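Local coordinates for extracellular solute-binding protein, family 1 (Bifidobacterium longum subsp. infantis ATCC 15697, PDB 3QUF), which probably binds a solute, perhaps a carbohydrate, outside the membrane and hands it to an ABC importer, at residues T76-A79 / P83-I86; G28-S33 / K314-K319; E45-F50 / I57-Q62; F34-Y37 / Q42-E45. All coordinates share one frame; numbering follows the deposited sequence.

Contact 1 (T76-A79 / P83-I86); sequences TRLA and PPTI
Pro83 and Pro84 lie against the last turn of the helix formed by residues 67-79, which meets them with one methyl of Leu78, CB of Arg77 and the carbonyl oxygens of both. Leu78 CD2 reaches the two proline rings at once: it sits 4.0 Å from Pro83 CB, the side chains crossing obliquely, and equally far from Pro84 CD, there at about a right angle. With CG opposite the carbonyl carbon (chi1 -69°) and CD1 directed elsewhere, CD2 is the branch that makes both contacts. On the Arg77 flank, Pro84 CD packs 3.8 Å from Arg77 CB, so this corner of the ring touches two successive helix residues. Beyond CB the arginine leaves the prolines: its chain runs extended from CG to NE, and the guanidinium group finds Gln62, by a hydrogen bond from NH1, and the ring of Tyr35, by a cation-pi contact. No conventional hydrogen bond joins the two segments. Instead, Arg77 O receives a CA-H...O contact from Pro83 CA at 3.4 Å, with 139° at the hydrogen, while Pro83 CG lies 3.8 Å from Leu78 O. Pro84 also rests on Tyr35, and Ile86 then pairs with strand 30-36. The arrangement is a tight alpha-to-beta connection, the end of a helix packed on the loop that carries the chain into the next parallel strand of an alpha/beta lobe.

Contact 2 (G28-S33 / K314-K319); sequences GKTKIS and KAAAKK
Helix-on-sheet packing in an alpha/beta lobe of the solute-binding fold brings strand 30-36, near the start of the chain, against helix 311-324, nearly three hundred residues later. The segment axes approach to 8.5 Å and cross at -65°; few groups touch. Ala316 CB points at the strand and meets two methyls, Thr30 CG2 and Ile32 CG2, each at 3.9 Å. These come from alternate strand residues on the same side of the sheet. Thr30 presents its methyl because CG2 stands opposite the backbone N, with OG1 turned beside that N. In Ile32 the longer branch takes the crowded position between backbone N and carbonyl carbon (chi1 56°), and its tip CD1 arrives 3.9 Å from Ala317 N, against the helix backbone itself. The alanines thus let the isoleucine come close to the main chain. Carbon contacts and this one approach to the helix backbone make up the interface, without a hydrogen bond across it. Around it, Ile57 of strand 57-63 touches both Ile32 and Ala316, Ile86 of strand 86-89 touches Ile32 and Ala317, and Ile305 of strand 295-305 lies against Ala317, which places the helix across several neighbouring strands of one sheet.

Contact 3 (E45-F50 / I57-Q62); sequences EVVKGF and ITLDVQ
The ring of Phe50 meets Ile57 at its edge: Ile57 CG2 lies near the ring plane, 3.8 Å from Phe50 CE2, and Ile57 CD1 comes to 3.9 Å from Phe50 CZ. Leu59 CD2 approaches obliquely, 4.1 Å from Phe50 CD2. Against both residues the phenylalanine side chain crosses at about a right angle, and Phe320 of helix 311-324 adds an edge-to-face ring contact. Phe50 CG is opposite its backbone N (chi1 175°), an orientation that carries the ring off the helix toward the sheet. One turn earlier, Val47 continues the row. Its CG1 touches Val61 CG2 at 3.7 Å, the two valines sliding past each other in opposite directions, and also reaches Leu59 CD2 at 4.1 Å. That leucine methyl is therefore shared by Val47 and Phe50, filling the step between successive turns. With an alanine in place of Phe50, Ile57 would probably lose its contact with this helix segment, Leu59 one of its two partners there, and Phe320 its edge-to-face partner on this helix. Ile57, Leu59 and Val61 all face the helix, while Thr58 and Asp60 between them point to the other side, the alternation of a beta strand, one side of which meets this helix. The segment axes approach to 9.9 Å and run nearly antiparallel, at 162°. This is the helix and second strand of a right-handed beta-alpha-beta crossover, in which helix 40-53 lies over the parallel pair 30-36 and 57-63.

Contact 4 (F34-Y37 / Q42-E45); sequences FYSY and QIGE
Strand 34-36 and the early helical turn at residues 42-45 stand with Ser36 CA and Ile43 CA 8.4 Å apart, their nearest CA pair, and no direct hydrogen bond links the two backbones. Ile43 bridges that distance with both of its branches. Its CD1 comes in the plane of the Phe34 ring and at its edge, practically equidistant from CE2 and CZ, with CZ at 3.9 Å; the two side chains come from opposite directions. Its CG2, lodged between backbone N and carbonyl carbon because CG1 is swung opposite the N (chi1 -153°), touches Ser36 OG at 3.8 Å. That hydroxyl is buried, but it hydrogen-bonds to Phe38 O in the turn between strand and helix, so beside Ile43 it acts as a packing surface. Ser36 CB, meanwhile, lies 3.4 Å above one face of the Phe34 ring, toward its rim, and the phenylalanine also meets Phe320 and Phe303. Beyond Ile43, a water spans the segments: it donates to Tyr37 O at 2.9 Å and to Gln42 OE1 at 3.3 Å. The same OE1 takes a hydrogen bond from Lys39 N, which fixes the amide against the turn, and the water sits over a face of the Tyr37 ring, offset to the rim. The arrangement is the first half of a beta-alpha-beta unit, a strand turning promptly into the helix that folds back over it.

Overall arrangement
All four contacts belong to the same lobe and gather round strand 30-36. Contacts 2, 3 and 4 are buried; contact 1, at a helix end, is only partly so. Contacts 3 and 4 share helix 40-53 and Glu45, and their strands are joined by backbone hydrogen bonds such as Gln62 O to Ser36 N. Contact 2 closes a long sequence loop that encloses the rest. Branched and aromatic side chains dominate contact 3, an isoleucine and a threonine methyl set on small alanines make contact 2, and prolines lie against aliphatic carbons and helix carbonyls in contact 1, whereas contact 4 adds a bridging water. Contact 1 is tied to contact 2 through Thr85 and Ser33.

Contact 1 (T76-A79 / P83-I86)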
loop_
_atom_site.group_PDB
_atom_site.type_symbol
_atom_site.label_atom_id
_atom_site.label_comp_id
_atom_site.label_asym_id
_atom_site.label_seq_id
_atom_site.Cartn_x
_atom_site.Cartn_y
_atom_site.Cartn_z
ATOM N N THR A 76 4.313 -21.965 11.673
ATOM C CA THR A 76 4.601 -23.045 12.593
ATOM C C THR A 76 3.635 -23.066 13.769
ATOM O O THR A 76 3.138 -24.115 14.137
ATOM C CB THR A 76 6.056 -22.977 13.108
ATOM O OG1 THR A 76 6.920 -23.063 11.976
ATOM C CG2 THR A 76 6.354 -24.152 14.048
ATOM N N ARG A 77 3.372 -21.900 14.342
ATOM C CA ARG A 77 2.481 -21.838 15.470
ATOM C C ARG A 77 1.044 -22.183 15.096
ATOM O O ARG A 77 0.348 -22.828 15.883
ATOM C CB ARG A 77 2.544 -20.488 16.126
ATOM C CG ARG A 77 3.883 -20.237 16.756
ATOM C CD ARG A 77 3.935 -18.948 17.482
ATOM N NE ARG A 77 5.298 -18.760 17.976
ATOM C CZ ARG A 77 5.689 -17.878 18.893
ATOM N NH1 ARG A 77 4.820 -17.077 19.490
ATOM N NH2 ARG A 77 6.980 -17.826 19.236
ATOM N N LEU A 78 0.605 -21.784 13.913
ATOM C CA LEU A 78 -0.744 -22.119 13.462
ATOM C C LEU A 78 -0.878 -23.603 13.231
ATOM O O LEU A 78 -1.961 -24.140 13.404
ATOM C CB LEU A 78 -1.147 -21.371 12.184
ATOM C CG LEU A 78 -1.329 -19.878 12.407
ATOM C CD1 LEU A 78 -1.535 -19.210 11.056
ATOM C CD2 LEU A 78 -2.507 -19.586 13.344
ATOM N N ALA A 79 0.224 -24.258 12.853
ATOM C CA ALA A 79 0.227 -25.687 12.602
ATOM C C ALA A 79 0.338 -26.536 13.868
ATOM O O ALA A 79 0.072 -27.726 13.806
ATOM C CB ALA A 79 1.394 -26.044 11.640
ATOM N N PRO A 83 -2.383 -22.766 18.559
ATOM C CA PRO A 83 -2.228 -21.616 17.671
ATOM C C PRO A 83 -2.559 -20.320 18.397
ATOM O O PRO A 83 -3.364 -20.347 19.321
ATOM C CB PRO A 83 -3.265 -21.843 16.594
ATOM C CG PRO A 83 -3.661 -23.262 16.715
ATOM C CD PRO A 83 -3.421 -23.678 18.071
ATOM N N PRO A 84 -1.932 -19.215 18.002
ATOM C CA PRO A 84 -2.285 -17.932 18.606
ATOM C C PRO A 84 -3.740 -17.594 18.313
ATOM O O PRO A 84 -4.200 -17.768 17.173
ATOM C CB PRO A 84 -1.366 -16.920 17.914
ATOM C CG PRO A 84 -0.798 -17.601 16.762
ATOM C CD PRO A 84 -0.919 -19.090 16.948
ATOM N N THR A 85 -4.447 -17.077 19.306
ATOM C CA THR A 85 -5.835 -16.706 19.075
ATOM C C THR A 85 -6.023 -15.609 18.040
ATOM O O THR A 85 -7.031 -15.596 17.287
ATOM C CB THR A 85 -6.506 -16.268 20.387
ATOM O OG1 THR A 85 -5.997 -16.986 21.507
ATOM C CG2 THR A 85 -8.008 -16.441 20.287
ATOM N N ILE A 86 -5.124 -14.625 18.066
ATOM C CA ILE A 86 -5.132 -13.498 17.169
ATOM C C ILE A 86 -3.765 -13.418 16.503
ATOM O O ILE A 86 -2.733 -13.729 17.116
ATOM C CB ILE A 86 -5.401 -12.196 17.902
ATOM C CG1 ILE A 86 -6.694 -12.245 18.697
ATOM C CG2 ILE A 86 -5.422 -11.008 16.909
ATOM C CD1 ILE A 86 -6.682 -11.443 19.992
#

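Contact 2 (G28-S33 / K314-K319)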
loop_
_atom_site.group_PDB
_atom_site.type_symbol
_atom_site.label_atom_id
_atom_site.label_comp_id
_atom_site.label_asym_id
_atom_site.label_seq_id
_atom_site.Cartn_x
_atom_site.Cartn_y
_atom_site.Cartn_z
ATOM N N GLY A 28 -15.958 -17.035 33.602
ATOM C CA GLY A 28 -14.847 -16.406 34.375
ATOM C C GLY A 28 -13.830 -15.618 33.518
ATOM O O GLY A 28 -14.252 -14.893 32.639
ATOM N N LYS A 29 -12.522 -15.729 33.803
ATOM C CA LYS A 29 -11.483 -15.104 32.949
ATOM C C LYS A 29 -11.211 -15.970 31.727
ATOM O O LYS A 29 -11.307 -17.169 31.800
ATOM C CB LYS A 29 -10.154 -14.928 33.662
ATOM C CG LYS A 29 -10.121 -13.813 34.724
ATOM C CD LYS A 29 -8.681 -13.264 34.876
ATOM C CE LYS A 29 -8.661 -11.907 35.581
ATOM N NZ LYS A 29 -9.599 -11.865 36.733
ATOM N N THR A 30 -10.858 -15.341 30.616
ATOM C CA THR A 30 -10.530 -16.076 29.416
ATOM C C THR A 30 -9.144 -15.657 28.985
ATOM O O THR A 30 -8.895 -14.472 28.777
ATOM C CB THR A 30 -11.521 -15.735 28.288
ATOM O OG1 THR A 30 -12.849 -16.148 28.687
ATOM C CG2 THR A 30 -11.121 -16.446 26.973
ATOM N N LYS A 31 -8.257 -16.626 28.857
ATOM C CA LYS A 31 -6.898 -16.392 28.384
ATOM C C LYS A 31 -6.821 -16.505 26.864
ATOM O O LYS A 31 -7.180 -17.551 26.323
ATOM C CB LYS A 31 -5.976 -17.445 28.989
ATOM C CG LYS A 31 -5.940 -17.432 30.502
ATOM C CD LYS A 31 -4.810 -18.308 31.004
ATOM C CE LYS A 31 -3.543 -18.077 30.206
ATOM N NZ LYS A 31 -2.913 -16.765 30.480
ATOM N N ILE A 32 -6.328 -15.474 26.191
ATOM C CA ILE A 32 -6.066 -15.522 24.739
ATOM C C ILE A 32 -4.653 -15.047 24.429
ATOM O O ILE A 32 -4.015 -14.411 25.292
ATOM C CB ILE A 32 -7.083 -14.726 23.913
ATOM C CG1 ILE A 32 -7.182 -13.249 24.363
ATOM C CG2 ILE A 32 -8.460 -15.427 24.027
ATOM C CD1 ILE A 32 -8.084 -12.380 23.453
ATOM N N SER A 33 -4.156 -15.413 23.244
ATOM C CA SER A 33 -2.844 -15.016 22.802
ATOM C C SER A 33 -2.910 -14.250 21.494
ATOM O O SER A 33 -3.847 -14.411 20.708
ATOM C CB SER A 33 -1.923 -16.222 22.647
ATOM O OG SER A 33 -2.540 -17.165 21.803
ATOM N N LYS A 314 -12.542 -17.428 21.139
ATOM C CA LYS A 314 -13.005 -16.727 19.966
ATOM C C LYS A 314 -13.803 -15.488 20.339
ATOM O O LYS A 314 -13.617 -14.410 19.753
ATOM C CB LYS A 314 -13.802 -17.652 19.062
ATOM C CG LYS A 314 -12.871 -18.663 18.333
ATOM C CD LYS A 314 -13.529 -19.481 17.210
ATOM C CE LYS A 314 -14.774 -20.158 17.629
ATOM N NZ LYS A 314 -15.627 -20.684 16.454
ATOM N N ALA A 315 -14.677 -15.639 21.315
ATOM C CA ALA A 315 -15.497 -14.506 21.784
ATOM C C ALA A 315 -14.621 -13.353 22.309
ATOM O O ALA A 315 -14.840 -12.177 22.050
ATOM C CB ALA A 315 -16.455 -14.974 22.856
ATOM N N ALA A 316 -13.588 -13.697 23.062
ATOM C CA ALA A 316 -12.678 -12.710 23.610
ATOM C C ALA A 316 -11.872 -12.034 22.488
ATOM O O ALA A 316 -11.621 -10.821 22.534
ATOM C CB ALA A 316 -11.725 -13.355 24.652
ATOM N N ALA A 317 -11.420 -12.814 21.519
ATOM C CA ALA A 317 -10.684 -12.287 20.366
ATOM C C ALA A 317 -11.525 -11.316 19.546
ATOM O O ALA A 317 -11.019 -10.278 19.082
ATOM C CB ALA A 317 -10.121 -13.455 19.516
ATOM N N LYS A 318 -12.812 -11.619 19.406
ATOM C CA LYS A 318 -13.724 -10.699 18.739
ATOM C C LYS A 318 -13.811 -9.361 19.504
ATOM O O LYS A 318 -13.934 -8.300 18.869
ATOM C CB LYS A 318 -15.105 -11.312 18.573
ATOM C CG LYS A 318 -15.100 -12.441 17.549
ATOM C CD LYS A 318 -16.484 -13.101 17.402
ATOM C CE LYS A 318 -16.499 -14.252 16.422
ATOM N NZ LYS A 318 -17.816 -14.966 16.464
ATOM N N LYS A 319 -13.779 -9.415 20.837
ATOM C CA LYS A 319 -13.740 -8.158 21.620
ATOM C C LYS A 319 -12.467 -7.350 21.357
ATOM O O LYS A 319 -12.497 -6.122 21.335
ATOM C CB LYS A 319 -13.900 -8.436 23.115
ATOM C CG LYS A 319 -15.312 -8.823 23.495
ATOM C CD LYS A 319 -15.442 -8.939 25.020
ATOM C CE LYS A 319 -16.856 -9.315 25.471
ATOM N NZ LYS A 319 -17.061 -8.986 26.932
#

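Contact 3 (E45-F50 / I57-Q62)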
loop_
_atom_site.group_PDB
_atom_site.type_symbol
_atom_site.label_atom_id
_atom_site.label_comp_id
_atom_site.label_asym_id
_atom_site.label_seq_id
_atom_site.Cartn_x
_atom_site.Cartn_y
_atom_site.Cartn_z
ATOM N N GLU A 45 0.182 0.309 23.015
ATOM C CA GLU A 45 -0.863 1.136 23.641
ATOM C C GLU A 45 -2.253 0.577 23.388
ATOM O O GLU A 45 -3.157 0.680 24.263
ATOM C CB GLU A 45 -0.817 2.603 23.180
ATOM C CG GLU A 45 -1.964 3.443 23.787
ATOM C CD GLU A 45 -1.814 4.947 23.591
ATOM O OE1 GLU A 45 -0.933 5.369 22.818
ATOM O OE2 GLU A 45 -2.575 5.704 24.238
ATOM N N VAL A 46 -2.458 -0.010 22.206
ATOM C CA VAL A 46 -3.718 -0.688 21.926
ATOM C C VAL A 46 -3.907 -1.855 22.908
ATOM O O VAL A 46 -4.964 -2.005 23.544
ATOM C CB VAL A 46 -3.787 -1.210 20.452
ATOM C CG1 VAL A 46 -5.041 -2.040 20.222
ATOM C CG2 VAL A 46 -3.731 -0.056 19.468
ATOM N N VAL A 47 -2.879 -2.682 23.037
ATOM C CA VAL A 47 -2.915 -3.828 23.954
ATOM C C VAL A 47 -3.219 -3.360 25.382
ATOM O O VAL A 47 -4.110 -3.893 26.022
ATOM C CB VAL A 47 -1.637 -4.678 23.816
ATOM C CG1 VAL A 47 -1.539 -5.764 24.908
ATOM C CG2 VAL A 47 -1.647 -5.362 22.452
ATOM N N LYS A 48 -2.494 -2.342 25.837
ATOM C CA LYS A 48 -2.653 -1.816 27.199
ATOM C C LYS A 48 -4.069 -1.324 27.437
ATOM O O LYS A 48 -4.708 -1.664 28.443
ATOM C CB LYS A 48 -1.620 -0.725 27.465
ATOM C CG LYS A 48 -0.214 -1.291 27.652
ATOM C CD LYS A 48 0.818 -0.178 27.990
ATOM C CE LYS A 48 2.241 -0.451 27.386
ATOM N NZ LYS A 48 2.524 0.166 26.011
ATOM N N GLY A 49 -4.580 -0.554 26.486
ATOM C CA GLY A 49 -5.938 -0.021 26.587
ATOM C C GLY A 49 -6.976 -1.101 26.617
ATOM O O GLY A 49 -7.903 -1.070 27.421
ATOM N N PHE A 50 -6.808 -2.103 25.765
ATOM C CA PHE A 50 -7.739 -3.202 25.756
ATOM C C PHE A 50 -7.780 -3.932 27.093
ATOM O O PHE A 50 -8.848 -4.188 27.629
ATOM C CB PHE A 50 -7.371 -4.190 24.644
ATOM C CG PHE A 50 -8.225 -5.420 24.646
ATOM C CD1 PHE A 50 -9.524 -5.378 24.172
ATOM C CD2 PHE A 50 -7.746 -6.634 25.162
ATOM C CE1 PHE A 50 -10.335 -6.546 24.151
ATOM C CE2 PHE A 50 -8.539 -7.770 25.138
ATOM C CZ PHE A 50 -9.841 -7.710 24.648
ATOM N N ILE A 57 -10.513 -10.668 30.448
ATOM C CA ILE A 57 -9.678 -11.235 29.367
ATOM C C ILE A 57 -8.227 -11.028 29.687
ATOM O O ILE A 57 -7.824 -9.898 29.997
ATOM C CB ILE A 57 -10.040 -10.642 28.008
ATOM C CG1 ILE A 57 -11.531 -10.923 27.731
ATOM C CG2 ILE A 57 -9.062 -11.173 26.852
ATOM C CD1 ILE A 57 -12.106 -10.256 26.532
ATOM N N THR A 58 -7.455 -12.111 29.648
ATOM C CA THR A 58 -6.018 -12.048 29.811
ATOM C C THR A 58 -5.401 -12.213 28.430
ATOM O O THR A 58 -5.565 -13.278 27.840
ATOM C CB THR A 58 -5.511 -13.202 30.717
ATOM O OG1 THR A 58 -6.093 -13.099 32.039
ATOM C CG2 THR A 58 -3.963 -13.166 30.813
ATOM N N LEU A 59 -4.677 -11.203 27.957
ATOM C CA LEU A 59 -4.059 -11.241 26.630
ATOM C C LEU A 59 -2.542 -11.404 26.739
ATOM O O LEU A 59 -1.871 -10.593 27.386
ATOM C CB LEU A 59 -4.454 -9.992 25.867
ATOM C CG LEU A 59 -3.934 -9.815 24.453
ATOM C CD1 LEU A 59 -4.361 -10.986 23.573
ATOM C CD2 LEU A 59 -4.388 -8.476 23.774
ATOM N N ASP A 60 -2.026 -12.502 26.214
ATOM C CA ASP A 60 -0.582 -12.787 26.164
ATOM C C ASP A 60 -0.119 -12.430 24.763
ATOM O O ASP A 60 -0.548 -13.055 23.792
ATOM C CB ASP A 60 -0.309 -14.272 26.449
ATOM C CG ASP A 60 1.183 -14.642 26.363
ATOM O OD1 ASP A 60 2.043 -13.769 26.570
ATOM O OD2 ASP A 60 1.493 -15.820 26.101
ATOM N N VAL A 61 0.741 -11.424 24.656
ATOM C CA VAL A 61 1.219 -10.943 23.382
ATOM C C VAL A 61 2.668 -11.283 23.152
ATOM O O VAL A 61 3.501 -11.059 24.052
ATOM C CB VAL A 61 1.023 -9.418 23.237
ATOM C CG1 VAL A 61 1.392 -8.934 21.809
ATOM C CG2 VAL A 61 -0.394 -9.032 23.564
ATOM N N GLN A 62 2.949 -11.866 21.990
ATOM C CA GLN A 62 4.291 -12.033 21.470
ATOM C C GLN A 62 4.491 -11.225 20.202
ATOM O O GLN A 62 3.582 -11.001 19.395
ATOM C CB GLN A 62 4.617 -13.503 21.279
ATOM C CG GLN A 62 4.435 -14.273 22.587
ATOM C CD GLN A 62 5.378 -15.464 22.757
ATOM O OE1 GLN A 62 5.145 -16.529 22.197
ATOM N NE2 GLN A 62 6.440 -15.287 23.570
#

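Contact 4 (F34-Y37 / Q42-E45)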
loop_
_atom_site.group_PDB
_atom_site.type_symbol
_atom_site.label_atom_id
_atom_site.label_comp_id
_atom_site.label_asym_id
_atom_site.label_seq_id
_atom_site.Cartn_x
_atom_site.Cartn_y
_atom_site.Cartn_z
ATOM N N PHE A 34 -1.914 -13.403 21.270
ATOM C CA PHE A 34 -1.814 -12.596 20.056
ATOM C C PHE A 34 -0.378 -12.675 19.617
ATOM O O PHE A 34 0.508 -12.337 20.418
ATOM C CB PHE A 34 -2.221 -11.162 20.383
ATOM C CG PHE A 34 -2.041 -10.134 19.271
ATOM C CD1 PHE A 34 -2.033 -10.447 17.937
ATOM C CD2 PHE A 34 -1.899 -8.793 19.626
ATOM C CE1 PHE A 34 -1.846 -9.449 16.959
ATOM C CE2 PHE A 34 -1.710 -7.810 18.671
ATOM C CZ PHE A 34 -1.673 -8.121 17.367
ATOM N N TYR A 35 -0.129 -13.239 18.444
ATOM C CA TYR A 35 1.216 -13.237 17.869
ATOM C C TYR A 35 1.204 -12.105 16.876
ATOM O O TYR A 35 0.590 -12.194 15.812
ATOM C CB TYR A 35 1.560 -14.555 17.197
ATOM C CG TYR A 35 3.002 -14.616 16.753
ATOM C CD1 TYR A 35 4.018 -14.249 17.622
ATOM C CD2 TYR A 35 3.356 -15.019 15.501
ATOM C CE1 TYR A 35 5.363 -14.303 17.232
ATOM C CE2 TYR A 35 4.699 -15.078 15.098
ATOM C CZ TYR A 35 5.682 -14.701 15.964
ATOM O OH TYR A 35 7.020 -14.774 15.642
ATOM N N SER A 36 1.858 -11.012 17.244
ATOM C CA SER A 36 1.742 -9.725 16.548
ATOM C C SER A 36 2.877 -9.427 15.549
ATOM O O SER A 36 4.056 -9.536 15.878
ATOM C CB SER A 36 1.712 -8.608 17.582
ATOM O OG SER A 36 1.670 -7.321 16.980
ATOM N N TYR A 37 2.498 -9.082 14.334
ATOM C CA TYR A 37 3.444 -8.561 13.327
ATOM C C TYR A 37 4.010 -7.209 13.781
ATOM O O TYR A 37 5.146 -6.840 13.472
ATOM C CB TYR A 37 2.720 -8.386 12.032
ATOM C CG TYR A 37 3.476 -7.699 10.940
ATOM C CD1 TYR A 37 4.406 -8.378 10.195
ATOM C CD2 TYR A 37 3.296 -6.363 10.728
ATOM C CE1 TYR A 37 5.097 -7.721 9.169
ATOM C CE2 TYR A 37 3.969 -5.691 9.718
ATOM C CZ TYR A 37 4.876 -6.378 8.972
ATOM O OH TYR A 37 5.559 -5.704 7.974
ATOM N N GLN A 42 4.376 0.087 18.097
ATOM C CA GLN A 42 3.218 0.332 17.211
ATOM C C GLN A 42 1.871 -0.078 17.806
ATOM O O GLN A 42 0.859 0.599 17.608
ATOM C CB GLN A 42 3.402 -0.420 15.910
ATOM C CG GLN A 42 4.571 0.063 15.058
ATOM C CD GLN A 42 4.978 -0.982 13.989
ATOM O OE1 GLN A 42 5.354 -2.148 14.285
ATOM N NE2 GLN A 42 4.930 -0.555 12.749
ATOM N N ILE A 43 1.836 -1.204 18.512
ATOM C CA ILE A 43 0.552 -1.753 18.999
ATOM C C ILE A 43 0.429 -1.853 20.521
ATOM O O ILE A 43 -0.643 -2.183 21.032
ATOM C CB ILE A 43 0.276 -3.140 18.324
ATOM C CG1 ILE A 43 -1.231 -3.435 18.248
ATOM C CG2 ILE A 43 1.048 -4.230 19.017
ATOM C CD1 ILE A 43 -1.692 -4.214 17.111
ATOM N N GLY A 44 1.501 -1.537 21.256
ATOM C CA GLY A 44 1.498 -1.722 22.703
ATOM C C GLY A 44 0.424 -0.936 23.431
ATOM O O GLY A 44 -0.155 -1.441 24.381
ATOM N N GLU A 45 0.182 0.309 23.015
ATOM C CA GLU A 45 -0.863 1.136 23.641
ATOM C C GLU A 45 -2.253 0.577 23.388
ATOM O O GLU A 45 -3.157 0.680 24.263
ATOM C CB GLU A 45 -0.817 2.603 23.180
ATOM C CG GLU A 45 -1.964 3.443 23.787
ATOM C CD GLU A 45 -1.814 4.947 23.591
ATOM O OE1 GLU A 45 -0.933 5.369 22.818
ATOM O OE2 GLU A 45 -2.575 5.704 24.238
HETATM O O HOH W 1 6.419 -4.565 12.308
#